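Local structure of beta-L-arabinobiosidase (5MQR) at residues 322-327 / 385-390; 349-354 / 401-406; 780-785 / 794-799; 803-808 / 823-828. The protein hydrolyses glycosidic linkages during breakdown of complex plant pectin, probably combining a sialidase-like beta-propeller region with a separate helical glycoside hydrolase domain. All blocks are in the same frame, centred on the assembly; numbering follows the deposited sequence.

Contact 1 of 4, residues 322-327 / 385-390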
loop_
_atom_site.group_PDB
_atom_site.type_symbol
_atom_site.label_atom_id
_atom_site.label_comp_id
_atom_site.label_asym_id
_atom_site.label_seq_id
_atom_site.Cartn_x
_atom_site.Cartn_y
_atom_site.Cartn_z
ATOM N N ALA A 322 0.840 -14.825 7.353
ATOM C CA ALA A 322 -0.332 -15.132 6.552
ATOM C C ALA A 322 -0.886 -16.517 6.899
ATOM O O ALA A 322 -0.133 -17.452 7.196
ATOM C CB ALA A 322 -0.019 -15.063 5.066
ATOM N N THR A 323 -2.217 -16.624 6.860
ATOM C CA THR A 323 -2.907 -17.910 6.925
ATOM C C THR A 323 -3.636 -18.122 5.614
ATOM O O THR A 323 -4.132 -17.161 5.035
ATOM C CB THR A 323 -3.892 -17.985 8.098
ATOM O OG1 THR A 323 -4.545 -16.717 8.248
ATOM C CG2 THR A 323 -3.170 -18.312 9.345
ATOM N N VAL A 324 -3.657 -19.366 5.139
ATOM C CA VAL A 324 -4.372 -19.762 3.924
ATOM C C VAL A 324 -5.262 -20.934 4.291
ATOM O O VAL A 324 -4.825 -21.873 4.946
ATOM C CB VAL A 324 -3.392 -20.121 2.789
ATOM C CG1 VAL A 324 -4.129 -20.546 1.528
ATOM C CG2 VAL A 324 -2.513 -18.903 2.489
ATOM N N TYR A 325 -6.532 -20.835 3.922
ATOM C CA TYR A 325 -7.558 -21.741 4.418
ATOM C C TYR A 325 -8.864 -21.555 3.682
ATOM O O TYR A 325 -9.059 -20.555 3.012
ATOM C CB TYR A 325 -7.804 -21.539 5.917
ATOM C CG TYR A 325 -8.256 -20.150 6.369
ATOM C CD1 TYR A 325 -7.383 -19.060 6.351
ATOM C CD2 TYR A 325 -9.536 -19.934 6.855
ATOM C CE1 TYR A 325 -7.781 -17.793 6.798
ATOM C CE2 TYR A 325 -9.941 -18.671 7.295
ATOM C CZ TYR A 325 -9.057 -17.606 7.267
ATOM O OH TYR A 325 -9.455 -16.375 7.670
ATOM N N ASN A 326 -9.757 -22.528 3.846
ATOM C CA ASN A 326 -11.164 -22.401 3.445
ATOM C C ASN A 326 -11.881 -21.666 4.587
ATOM O O ASN A 326 -12.000 -22.230 5.659
ATOM C CB ASN A 326 -11.816 -23.773 3.198
ATOM C CG ASN A 326 -11.080 -24.593 2.130
ATOM O OD1 ASN A 326 -10.344 -25.561 2.448
ATOM N ND2 ASN A 326 -11.272 -24.217 0.861
ATOM N N PRO A 327 -12.356 -20.421 4.349
ATOM C CA PRO A 327 -13.022 -19.597 5.352
ATOM C C PRO A 327 -14.509 -19.973 5.463
ATOM O O PRO A 327 -15.400 -19.126 5.349
ATOM C CB PRO A 327 -12.819 -18.183 4.798
ATOM C CG PRO A 327 -12.963 -18.389 3.327
ATOM C CD PRO A 327 -12.336 -19.722 3.041
ATOM N N GLY A 385 10.893 -14.726 -3.148
ATOM C CA GLY A 385 10.438 -14.112 -1.903
ATOM C C GLY A 385 8.944 -14.269 -1.646
ATOM O O GLY A 385 8.442 -13.837 -0.590
ATOM N N ASP A 386 8.235 -14.905 -2.566
ATOM C CA ASP A 386 6.789 -14.925 -2.521
ATOM C C ASP A 386 6.289 -16.138 -1.732
ATOM O O ASP A 386 7.083 -17.006 -1.316
ATOM C CB ASP A 386 6.214 -14.922 -3.951
ATOM C CG ASP A 386 6.538 -13.645 -4.720
ATOM O OD1 ASP A 386 6.614 -12.558 -4.134
ATOM O OD2 ASP A 386 6.692 -13.719 -5.944
ATOM N N LEU A 387 4.968 -16.170 -1.544
ATOM C CA LEU A 387 4.266 -17.202 -0.788
ATOM C C LEU A 387 3.705 -18.247 -1.740
ATOM O O LEU A 387 2.851 -17.915 -2.581
ATOM C CB LEU A 387 3.111 -16.596 0.005
ATOM C CG LEU A 387 2.092 -17.536 0.672
ATOM C CD1 LEU A 387 2.769 -18.456 1.661
ATOM C CD2 LEU A 387 1.022 -16.726 1.377
ATOM N N TRP A 388 4.169 -19.491 -1.598
ATOM C CA TRP A 388 3.724 -20.585 -2.435
ATOM C C TRP A 388 3.040 -21.609 -1.565
ATOM O O TRP A 388 3.603 -22.056 -0.542
ATOM C CB TRP A 388 4.899 -21.219 -3.141
ATOM C CG TRP A 388 5.551 -20.380 -4.160
ATOM C CD1 TRP A 388 6.481 -19.431 -3.946
ATOM C CD2 TRP A 388 5.377 -20.462 -5.573
ATOM N NE1 TRP A 388 6.887 -18.881 -5.140
ATOM C CE2 TRP A 388 6.228 -19.509 -6.155
ATOM C CE3 TRP A 388 4.591 -21.248 -6.403
ATOM C CZ2 TRP A 388 6.309 -19.324 -7.531
ATOM C CZ3 TRP A 388 4.675 -21.064 -7.760
ATOM C CH2 TRP A 388 5.521 -20.112 -8.312
ATOM N N VAL A 389 1.826 -21.965 -1.966
ATOM C CA VAL A 389 0.990 -22.880 -1.217
ATOM C C VAL A 389 0.466 -23.948 -2.156
ATOM O O VAL A 389 -0.092 -23.631 -3.213
ATOM C CB VAL A 389 -0.229 -22.169 -0.570
ATOM C CG1 VAL A 389 -1.027 -23.154 0.269
ATOM C CG2 VAL A 389 0.236 -21.030 0.342
ATOM N N SER A 390 0.641 -25.198 -1.740
ATOM C CA SER A 390 0.091 -26.354 -2.418
ATOM C C SER A 390 -1.303 -26.685 -1.871
ATOM O O SER A 390 -1.621 -26.381 -0.724
ATOM C CB SER A 390 1.041 -27.552 -2.269
ATOM O OG SER A 390 1.046 -28.088 -0.945
#
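Two neighbouring sheets of the beta-propeller region lie face against face where Ala-322 and Val-324 of strand 321-325 meet Leu-387 and Val-389 of strand 387-393. The short strand segments run in nearly the same direction, their axes 26° apart and 9.7 Å from each other at closest approach. That spacing is wide for partners within a sheet but natural for two layers with side chains between them. Leu-387 reaches across with one branch: its CD2 lies 4.2 Å from CB of Ala-322 and 4.3 Å from CG2 of Val-324, so a single methyl spans the alternate residues of the facing strand. With CG anti to the backbone N (chi1 169°), the Leu-387 side chain is directed at the facing strand. Further along, Val-324 CG2 and Val-389 CG2 touch at 4.1 Å, the two side chains sliding past each other in opposite directions. The contact is wholly apolar, while each strand spends its backbone bonds on its own sheet, Val-324 pairing with Trp-312 and Leu-387 with Ile-403. Ile-336 packs on both Ala-322 and Leu-387. Aliphatic side chains meeting between adjacent sheets in this way are characteristic of blade-to-blade packing in a beta-propeller.

Contact 2 of 4, residues 349-354 / 401-406; sequences NLVHGE and SRIPVP
Val-351 carries this contact, setting its two methyl branches against Ser-401 and Ile-403, alternate residues of strand 397-403. CG1 stands anti to the backbone N (chi1 173°) and meets Ser-401, lying 3.8 Å from its CB. The other branch, CG2, turns to Ile-403 and touches CD1 at 3.8 Å; the same CD1 is 3.9 Å from Val-351 CG1, so the end of the isoleucine rests against the whole valine fork. The Val-351 and Ile-403 side chains cross at about a right angle. Ser-401 offers Val-351 its carbon, while its OG, also 3.8 Å from Val-351 CG1, is hydrogen-bonded to Tyr-391 OH and Asn-53 ND2. The buried hydroxyl is thus satisfied at the margin of an otherwise apolar patch. Asn-53 also binds the carbonyl O of Val-351, bringing both segments to one amide. At Val-351 the chain turns a corner, and Val-351 and His-352 together face Leu-334 in a classic beta bulge beside strand 334-339. Ile-336 of that strand packs on both Val-351 and Ile-403, and strand 397-403 itself lies between strands 387-393 and 52-57 in its sheet.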
loop_
_atom_site.group_PDB
_atom_site.type_symbol
_atom_site.label_atom_id
_atom_site.label_comp_id
_atom_site.label_asym_id
_atom_site.label_seq_id
_atom_site.Cartn_x
_atom_site.Cartn_y
_atom_site.Cartn_z
ATOM N N ASN A 349 -9.123 -12.226 1.983
ATOM C CA ASN A 349 -9.169 -12.076 0.530
ATOM C C ASN A 349 -8.992 -13.435 -0.143
ATOM O O ASN A 349 -8.697 -14.444 0.514
ATOM C CB ASN A 349 -8.066 -11.123 0.081
ATOM C CG ASN A 349 -8.284 -9.701 0.593
ATOM O OD1 ASN A 349 -7.751 -9.323 1.635
ATOM N ND2 ASN A 349 -9.107 -8.935 -0.114
ATOM N N LEU A 350 -9.198 -13.450 -1.451
ATOM C CA LEU A 350 -9.192 -14.679 -2.249
ATOM C C LEU A 350 -7.800 -15.078 -2.724
ATOM O O LEU A 350 -6.985 -14.228 -3.134
ATOM C CB LEU A 350 -10.085 -14.488 -3.472
ATOM C CG LEU A 350 -10.385 -15.744 -4.306
ATOM C CD1 LEU A 350 -11.330 -16.649 -3.526
ATOM C CD2 LEU A 350 -10.982 -15.288 -5.622
ATOM N N VAL A 351 -7.535 -16.380 -2.658
ATOM C CA VAL A 351 -6.385 -16.993 -3.318
ATOM C C VAL A 351 -6.908 -17.751 -4.541
ATOM O O VAL A 351 -6.514 -17.435 -5.648
ATOM C CB VAL A 351 -5.615 -17.940 -2.379
ATOM C CG1 VAL A 351 -4.522 -18.695 -3.132
ATOM C CG2 VAL A 351 -5.021 -17.152 -1.218
ATOM N N HIS A 352 -7.813 -18.708 -4.334
ATOM C CA HIS A 352 -8.362 -19.541 -5.408
ATOM C C HIS A 352 -9.881 -19.623 -5.247
ATOM O O HIS A 352 -10.375 -20.150 -4.259
ATOM C CB HIS A 352 -7.698 -20.925 -5.361
ATOM C CG HIS A 352 -8.125 -21.864 -6.449
ATOM N ND1 HIS A 352 -7.235 -22.416 -7.344
ATOM C CD2 HIS A 352 -9.329 -22.419 -6.728
ATOM C CE1 HIS A 352 -7.880 -23.245 -8.148
ATOM N NE2 HIS A 352 -9.153 -23.255 -7.799
ATOM N N GLY A 353 -10.609 -19.074 -6.218
ATOM C CA GLY A 353 -12.063 -18.939 -6.148
ATOM C C GLY A 353 -12.856 -19.718 -7.163
ATOM O O GLY A 353 -14.078 -19.596 -7.209
ATOM N N GLU A 354 -12.166 -20.532 -7.955
ATOM C CA GLU A 354 -12.786 -21.400 -8.966
ATOM C C GLU A 354 -12.961 -22.825 -8.423
ATOM O O GLU A 354 -12.211 -23.261 -7.539
ATOM C CB GLU A 354 -11.890 -21.439 -10.207
ATOM C CG GLU A 354 -11.673 -20.078 -10.868
ATOM C CD GLU A 354 -12.926 -19.562 -11.569
ATOM O OE1 GLU A 354 -13.719 -20.395 -12.070
ATOM O OE2 GLU A 354 -13.126 -18.322 -11.646
ATOM N N SER A 401 -0.391 -22.316 -5.794
ATOM C CA SER A 401 -0.637 -20.893 -5.989
ATOM C C SER A 401 0.558 -20.112 -5.515
ATOM O O SER A 401 1.129 -20.395 -4.468
ATOM C CB SER A 401 -1.902 -20.408 -5.273
ATOM O OG SER A 401 -3.066 -20.640 -6.067
ATOM N N ARG A 402 0.942 -19.137 -6.323
ATOM C CA ARG A 402 1.951 -18.163 -5.955
ATOM C C ARG A 402 1.234 -16.873 -5.553
ATOM O O ARG A 402 0.438 -16.348 -6.313
ATOM C CB ARG A 402 2.852 -17.898 -7.137
ATOM C CG ARG A 402 3.911 -16.849 -6.879
ATOM C CD ARG A 402 4.307 -16.267 -8.211
ATOM N NE ARG A 402 5.492 -15.451 -8.124
ATOM C CZ ARG A 402 5.967 -14.690 -9.109
ATOM N NH1 ARG A 402 5.338 -14.591 -10.275
ATOM N NH2 ARG A 402 7.084 -13.992 -8.896
ATOM N N ILE A 403 1.561 -16.366 -4.378
ATOM C CA ILE A 403 0.995 -15.123 -3.857
ATOM C C ILE A 403 2.145 -14.125 -3.648
ATOM O O ILE A 403 3.038 -14.388 -2.839
ATOM C CB ILE A 403 0.239 -15.382 -2.551
ATOM C CG1 ILE A 403 -0.906 -16.370 -2.829
ATOM C CG2 ILE A 403 -0.269 -14.081 -1.954
ATOM C CD1 ILE A 403 -1.214 -17.289 -1.675
ATOM N N PRO A 404 2.148 -13.003 -4.407
ATOM C CA PRO A 404 3.254 -12.037 -4.249
ATOM C C PRO A 404 3.334 -11.417 -2.859
ATOM O O PRO A 404 2.308 -11.170 -2.248
ATOM C CB PRO A 404 2.968 -10.970 -5.314
ATOM C CG PRO A 404 2.212 -11.733 -6.364
ATOM C CD PRO A 404 1.327 -12.680 -5.587
ATOM N N VAL A 405 4.565 -11.244 -2.386
ATOM C CA VAL A 405 4.891 -10.691 -1.079
ATOM C C VAL A 405 5.830 -9.501 -1.329
ATOM O O VAL A 405 6.736 -9.588 -2.177
ATOM C CB VAL A 405 5.563 -11.755 -0.200
ATOM C CG1 VAL A 405 6.027 -11.195 1.135
ATOM C CG2 VAL A 405 4.590 -12.909 0.021
ATOM N N PRO A 406 5.604 -8.367 -0.654
ATOM C CA PRO A 406 4.488 -8.146 0.295
ATOM C C PRO A 406 3.102 -8.275 -0.329
ATOM O O PRO A 406 2.907 -7.911 -1.484
ATOM C CB PRO A 406 4.717 -6.697 0.806
ATOM C CG PRO A 406 5.876 -6.133 0.045
ATOM C CD PRO A 406 6.496 -7.193 -0.817
#

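Contact 3 of 4, residues 780-785 / 794-799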
loop_
_atom_site.group_PDB
_atom_site.type_symbol
_atom_site.label_atom_id
_atom_site.label_comp_id
_atom_site.label_asym_id
_atom_site.label_seq_id
_atom_site.Cartn_x
_atom_site.Cartn_y
_atom_site.Cartn_z
ATOM N N THR A 780 10.188 44.850 -11.497
ATOM C CA THR A 780 9.567 46.132 -11.193
ATOM C C THR A 780 9.277 46.249 -9.682
ATOM O O THR A 780 9.577 47.273 -9.075
ATOM C CB THR A 780 8.265 46.348 -12.005
ATOM O OG1 THR A 780 8.567 46.272 -13.399
ATOM C CG2 THR A 780 7.598 47.739 -11.675
ATOM N N GLU A 781 8.709 45.195 -9.088
ATOM C CA GLU A 781 8.482 45.190 -7.639
ATOM C C GLU A 781 9.793 45.392 -6.852
ATOM O O GLU A 781 9.863 46.268 -5.963
ATOM C CB GLU A 781 7.799 43.899 -7.197
ATOM C CG GLU A 781 7.538 43.804 -5.705
ATOM C CD GLU A 781 6.854 42.510 -5.306
ATOM O OE1 GLU A 781 6.960 41.500 -6.044
ATOM O OE2 GLU A 781 6.230 42.510 -4.218
ATOM N N TYR A 782 10.806 44.580 -7.179
ATOM C CA TYR A 782 12.091 44.617 -6.483
ATOM C C TYR A 782 12.701 46.032 -6.540
ATOM O O TYR A 782 13.081 46.596 -5.515
ATOM C CB TYR A 782 13.066 43.599 -7.080
ATOM C CG TYR A 782 14.326 43.473 -6.273
ATOM C CD1 TYR A 782 15.336 44.431 -6.356
ATOM C CD2 TYR A 782 14.511 42.403 -5.400
ATOM C CE1 TYR A 782 16.477 44.315 -5.585
ATOM C CE2 TYR A 782 15.658 42.283 -4.640
ATOM C CZ TYR A 782 16.634 43.235 -4.732
ATOM O OH TYR A 782 17.768 43.109 -3.962
ATOM N N GLN A 783 12.771 46.591 -7.742
ATOM C CA GLN A 783 13.399 47.889 -7.957
ATOM C C GLN A 783 12.695 49.022 -7.180
ATOM O O GLN A 783 13.365 49.966 -6.742
ATOM C CB GLN A 783 13.513 48.208 -9.464
ATOM C CG GLN A 783 14.570 47.370 -10.190
ATOM C CD GLN A 783 14.585 47.606 -11.702
ATOM O OE1 GLN A 783 14.865 48.712 -12.167
ATOM N NE2 GLN A 783 14.291 46.572 -12.474
ATOM N N ARG A 784 11.373 48.903 -6.987
ATOM C CA ARG A 784 10.612 49.891 -6.236
ATOM C C ARG A 784 11.078 49.875 -4.782
ATOM O O ARG A 784 11.438 50.924 -4.244
ATOM C CB ARG A 784 9.090 49.667 -6.351
ATOM C CG ARG A 784 8.277 50.648 -5.510
ATOM C CD ARG A 784 6.766 50.495 -5.658
ATOM N NE ARG A 784 6.278 49.115 -5.616
ATOM C CZ ARG A 784 6.237 48.336 -4.530
ATOM N NH1 ARG A 784 6.697 48.751 -3.353
ATOM N NH2 ARG A 784 5.753 47.106 -4.628
ATOM N N TRP A 785 11.109 48.691 -4.169
ATOM C CA TRP A 785 11.615 48.573 -2.798
ATOM C C TRP A 785 13.052 49.082 -2.650
ATOM O O TRP A 785 13.378 49.786 -1.703
ATOM C CB TRP A 785 11.495 47.126 -2.274
ATOM C CG TRP A 785 10.083 46.741 -1.955
ATOM C CD1 TRP A 785 9.349 45.741 -2.535
ATOM C CD2 TRP A 785 9.232 47.354 -0.992
ATOM N NE1 TRP A 785 8.079 45.697 -1.986
ATOM C CE2 TRP A 785 7.991 46.665 -1.025
ATOM C CE3 TRP A 785 9.402 48.409 -0.085
ATOM C CZ2 TRP A 785 6.920 47.008 -0.204
ATOM C CZ3 TRP A 785 8.318 48.766 0.745
ATOM C CH2 TRP A 785 7.091 48.055 0.677
ATOM N N GLY A 794 23.351 50.634 2.662
ATOM C CA GLY A 794 22.910 49.501 1.825
ATOM C C GLY A 794 21.842 48.614 2.444
ATOM O O GLY A 794 21.153 47.896 1.719
ATOM N N LEU A 795 21.703 48.639 3.771
ATOM C CA LEU A 795 20.675 47.845 4.446
ATOM C C LEU A 795 19.304 48.426 4.129
ATOM O O LEU A 795 19.165 49.627 3.944
ATOM C CB LEU A 795 20.860 47.818 5.971
ATOM C CG LEU A 795 22.026 46.993 6.551
ATOM C CD1 LEU A 795 22.325 47.499 7.955
ATOM C CD2 LEU A 795 21.750 45.496 6.574
ATOM N N TYR A 796 18.312 47.546 4.041
ATOM C CA TYR A 796 16.918 47.967 3.928
ATOM C C TYR A 796 16.409 48.409 5.307
ATOM O O TYR A 796 16.871 47.924 6.343
ATOM C CB TYR A 796 16.028 46.865 3.292
ATOM C CG TYR A 796 16.205 46.724 1.767
ATOM C CD1 TYR A 796 17.283 46.034 1.232
ATOM C CD2 TYR A 796 15.309 47.314 0.878
ATOM C CE1 TYR A 796 17.464 45.920 -0.146
ATOM C CE2 TYR A 796 15.478 47.213 -0.486
ATOM C CZ TYR A 796 16.560 46.511 -1.007
ATOM O OH TYR A 796 16.761 46.397 -2.372
ATOM N N TRP A 797 15.505 49.384 5.301
ATOM C CA TRP A 797 14.752 49.750 6.483
ATOM C C TRP A 797 13.305 49.464 6.230
ATOM O O TRP A 797 12.856 49.449 5.089
ATOM C CB TRP A 797 14.897 51.222 6.857
ATOM C CG TRP A 797 14.414 52.194 5.828
ATOM C CD1 TRP A 797 15.170 52.793 4.861
ATOM C CD2 TRP A 797 13.079 52.693 5.659
ATOM N NE1 TRP A 797 14.394 53.634 4.103
ATOM C CE2 TRP A 797 13.105 53.594 4.568
ATOM C CE3 TRP A 797 11.865 52.471 6.319
ATOM C CZ2 TRP A 797 11.958 54.274 4.123
ATOM C CZ3 TRP A 797 10.712 53.141 5.870
ATOM C CH2 TRP A 797 10.767 54.023 4.782
ATOM N N GLN A 798 12.569 49.237 7.308
ATOM C CA GLN A 798 11.124 49.252 7.249
ATOM C C GLN A 798 10.569 49.615 8.593
ATOM O O GLN A 798 11.086 49.167 9.616
ATOM C CB GLN A 798 10.597 47.890 6.844
ATOM C CG GLN A 798 9.097 47.858 6.591
ATOM C CD GLN A 798 8.662 48.657 5.384
ATOM O OE1 GLN A 798 8.749 49.879 5.363
ATOM N NE2 GLN A 798 8.143 47.964 4.381
ATOM N N GLY A 799 9.514 50.419 8.598
ATOM C CA GLY A 799 8.721 50.612 9.819
ATOM C C GLY A 799 8.056 49.314 10.232
ATOM O O GLY A 799 7.608 48.546 9.371
HETATM O O HOH W 1 18.974 45.430 -3.511
#
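Water 1 is held between two phenols, 2.7 Å from Tyr-782 OH and 2.7 Å from Tyr-796 OH, and joins helix 768-788 to the loop that follows it. Tyr-782 OH and Tyr-796 OH are themselves 3.8 Å apart. The water that bridges them lies in the plane of the Tyr-796 ring. The two tyrosine side chains cross at about a right angle. The edge of Tyr-796 also faces the helix backbone: its CE2 comes to 3.5 Å from the carbonyl O of Trp-785, which lies near the ring plane. Farther along the loop, Gln-798 brings its amide to the six-membered part of the Trp-785 indole, with NE2 3.7 Å from CZ3. Ring and amide planes stand 85° apart. A bend at chi2 (67°) turns the Gln-798 chain; NE2 is hydrogen-bonded to Ser-751 OG beyond the segments, and meets the indole obliquely. Selenomethionine Met-826 of the next helix, 820-839, touches Tyr-782, Trp-785 and Tyr-796, bringing that helix into the same cluster. A loop folded back on the helix it has just left, with the following helix packed against both, fits the helical-hairpin architecture of the six-hairpin glycosidases.

Contact 4 of 4, residues 803-808 / 823-828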
loop_
_atom_site.group_PDB
_atom_site.type_symbol
_atom_site.label_atom_id
_atom_site.label_comp_id
_atom_site.label_asym_id
_atom_site.label_seq_id
_atom_site.Cartn_x
_atom_site.Cartn_y
_atom_site.Cartn_z
ATOM N N ASP A 803 5.979 46.024 8.122
ATOM C CA ASP A 803 6.141 44.559 8.145
ATOM C C ASP A 803 4.885 43.836 8.618
ATOM O O ASP A 803 4.907 42.620 8.722
ATOM C CB ASP A 803 7.297 44.114 9.061
ATOM C CG ASP A 803 8.657 44.378 8.470
ATOM O OD1 ASP A 803 8.824 44.387 7.235
ATOM O OD2 ASP A 803 9.589 44.550 9.265
ATOM N N GLY A 804 3.793 44.554 8.882
ATOM C CA GLY A 804 2.628 43.984 9.553
ATOM C C GLY A 804 2.821 43.695 11.030
ATOM O O GLY A 804 2.060 42.921 11.609
HETATM N N MSE A 805 3.829 44.307 11.652
HETATM C CA MSE A 805 4.212 43.943 13.005
HETATM C C MSE A 805 4.273 45.147 13.913
HETATM O O MSE A 805 5.281 45.404 14.583
HETATM C CB MSE A 805 5.520 43.142 12.998
HETATM C CG MSE A 805 5.539 42.043 11.942
HETATM SE SE MSE A 805 7.252 41.095 12.018
HETATM C CE MSE A 805 6.869 39.732 10.649
ATOM N N GLU A 806 3.163 45.871 13.990
ATOM C CA GLU A 806 3.065 46.998 14.919
ATOM C C GLU A 806 3.317 46.602 16.393
ATOM O O GLU A 806 3.026 45.475 16.814
ATOM C CB GLU A 806 1.705 47.682 14.770
ATOM C CG GLU A 806 0.538 46.867 15.300
ATOM C CD GLU A 806 -0.826 47.567 15.222
ATOM O OE1 GLU A 806 -0.928 48.739 14.734
ATOM O OE2 GLU A 806 -1.809 46.917 15.696
ATOM N N GLU A 807 3.854 47.558 17.154
ATOM C CA GLU A 807 4.174 47.400 18.577
ATOM C C GLU A 807 5.189 46.280 18.874
ATOM O O GLU A 807 5.107 45.629 19.921
ATOM C CB GLU A 807 2.917 47.171 19.447
ATOM C CG GLU A 807 1.631 47.882 19.063
ATOM C CD GLU A 807 1.791 49.350 18.770
ATOM O OE1 GLU A 807 2.496 50.055 19.516
ATOM O OE2 GLU A 807 1.188 49.783 17.757
ATOM N N SER A 808 6.136 46.058 17.966
ATOM C CA SER A 808 7.251 45.181 18.252
ATOM C C SER A 808 8.154 45.901 19.253
ATOM O O SER A 808 8.107 47.120 19.358
ATOM C CB SER A 808 8.024 44.841 16.975
ATOM O OG SER A 808 8.800 45.934 16.505
ATOM N N ASN A 823 15.287 42.937 5.120
ATOM C CA ASN A 823 16.607 42.551 4.594
ATOM C C ASN A 823 16.692 41.089 4.127
ATOM O O ASN A 823 17.277 40.829 3.081
ATOM C CB ASN A 823 17.724 42.891 5.575
ATOM C CG ASN A 823 17.980 44.381 5.631
ATOM O OD1 ASN A 823 18.522 44.946 4.672
ATOM N ND2 ASN A 823 17.535 45.044 6.718
ATOM N N SER A 824 16.109 40.159 4.877
ATOM C CA SER A 824 16.108 38.770 4.471
ATOM C C SER A 824 15.181 38.583 3.271
ATOM O O SER A 824 15.481 37.809 2.366
ATOM C CB SER A 824 15.649 37.879 5.625
ATOM O OG SER A 824 16.548 37.940 6.708
ATOM N N TYR A 825 14.041 39.276 3.296
ATOM C CA TYR A 825 13.078 39.179 2.220
ATOM C C TYR A 825 13.719 39.614 0.892
ATOM O O TYR A 825 13.538 38.968 -0.140
ATOM C CB TYR A 825 11.834 40.057 2.452
ATOM C CG TYR A 825 10.971 39.816 3.674
ATOM C CD1 TYR A 825 11.054 38.653 4.445
ATOM C CD2 TYR A 825 10.024 40.757 4.022
ATOM C CE1 TYR A 825 10.242 38.466 5.551
ATOM C CE2 TYR A 825 9.197 40.579 5.113
ATOM C CZ TYR A 825 9.315 39.445 5.886
ATOM O OH TYR A 825 8.475 39.317 6.969
HETATM N N MSE A 826 14.458 40.711 0.930
HETATM C CA MSE A 826 15.077 41.253 -0.277
HETATM C C MSE A 826 16.207 40.351 -0.684
HETATM O O MSE A 826 16.365 40.097 -1.886
HETATM C CB MSE A 826 15.493 42.698 -0.107
HETATM C CG MSE A 826 14.266 43.598 0.135
HETATM SE SE MSE A 826 12.982 43.614 -1.346
HETATM C CE MSE A 826 14.025 44.599 -2.682
ATOM N N TYR A 827 16.962 39.816 0.287
ATOM C CA TYR A 827 17.936 38.760 -0.024
ATOM C C TYR A 827 17.264 37.629 -0.819
ATOM O O TYR A 827 17.728 37.251 -1.904
ATOM C CB TYR A 827 18.596 38.182 1.237
ATOM C CG TYR A 827 19.392 36.952 0.928
ATOM C CD1 TYR A 827 20.663 37.045 0.365
ATOM C CD2 TYR A 827 18.861 35.683 1.144
ATOM C CE1 TYR A 827 21.399 35.907 0.043
ATOM C CE2 TYR A 827 19.590 34.543 0.830
ATOM C CZ TYR A 827 20.853 34.656 0.282
ATOM O OH TYR A 827 21.551 33.519 -0.026
ATOM N N GLY A 828 16.180 37.095 -0.256
ATOM C CA GLY A 828 15.390 36.039 -0.876
ATOM C C GLY A 828 14.881 36.380 -2.268
ATOM O O GLY A 828 14.962 35.540 -3.180
HETATM O O HOH W 2 6.452 41.051 6.813
#
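Tyr-825 points its phenol end at the selenomethionine Met-805, whose terminal CE lies 4.0 Å from Tyr-825 OH, the two side chains coming from opposite directions. The contact lies in the helical MGH1-like glycoside hydrolase domain, consistent with a six-hairpin glycosidase fold, and joins helix 820-839 to the long loop that precedes it. Met-805 is fully extended beyond CG (chi2 180°, chi3 177°), which lets it span the distance from the loop with its methyl in front; the side chain also packs on Ile-887 and Trp-942. Asp-803, in a short 3-10 turn, comes to the tyrosine obliquely, with OD1 4.4 Å from CE2. This is a loose approach, for the carboxylate is committed elsewhere: OD1 is hydrogen-bonded to Ser-751, and OD2 forms a salt bridge with Arg-819 and a hydrogen bond with Thr-821. These partners fix the carboxylate beside the start of the helix. The ring of Tyr-825 meets that of Trp-753 with the planes at about 45°, and Ile-890 touches it as well. A bound HEPES molecule lies about 10 Å from the Met-805 side chain. The hydroxyl of Tyr-825 is gripped by more than one group: Gln-953 NE2 bonds to it, and water 2, lying in the ring plane, sits 2.7 Å from OH while donating to the backbone O of Asp-803 at 2.9 Å.

In the fold
All four contacts are buried, in two well-separated pairs, contact 1 lying across the chain's centre from contacts 3 and 4. Contacts 1 and 2 share the sheet of strands 387-393 and 397-403, and both set it against the four-stranded sheet that runs from strand 311-315 to strand 349-350; Val-389 O to Ser-401 N joins them. Contacts 3 and 4 lie in the helical domain, where the loop between helices 768-788 and 820-839 packs on each, linked by Tyr-796 N to Asn-823 OD1. The propeller pair meets chiefly through aliphatic branches, whereas both helical contacts use a tyrosine hydroxyl and a bridging water, with a glutamine amide in contact 3 and a selenomethionine in contact 4.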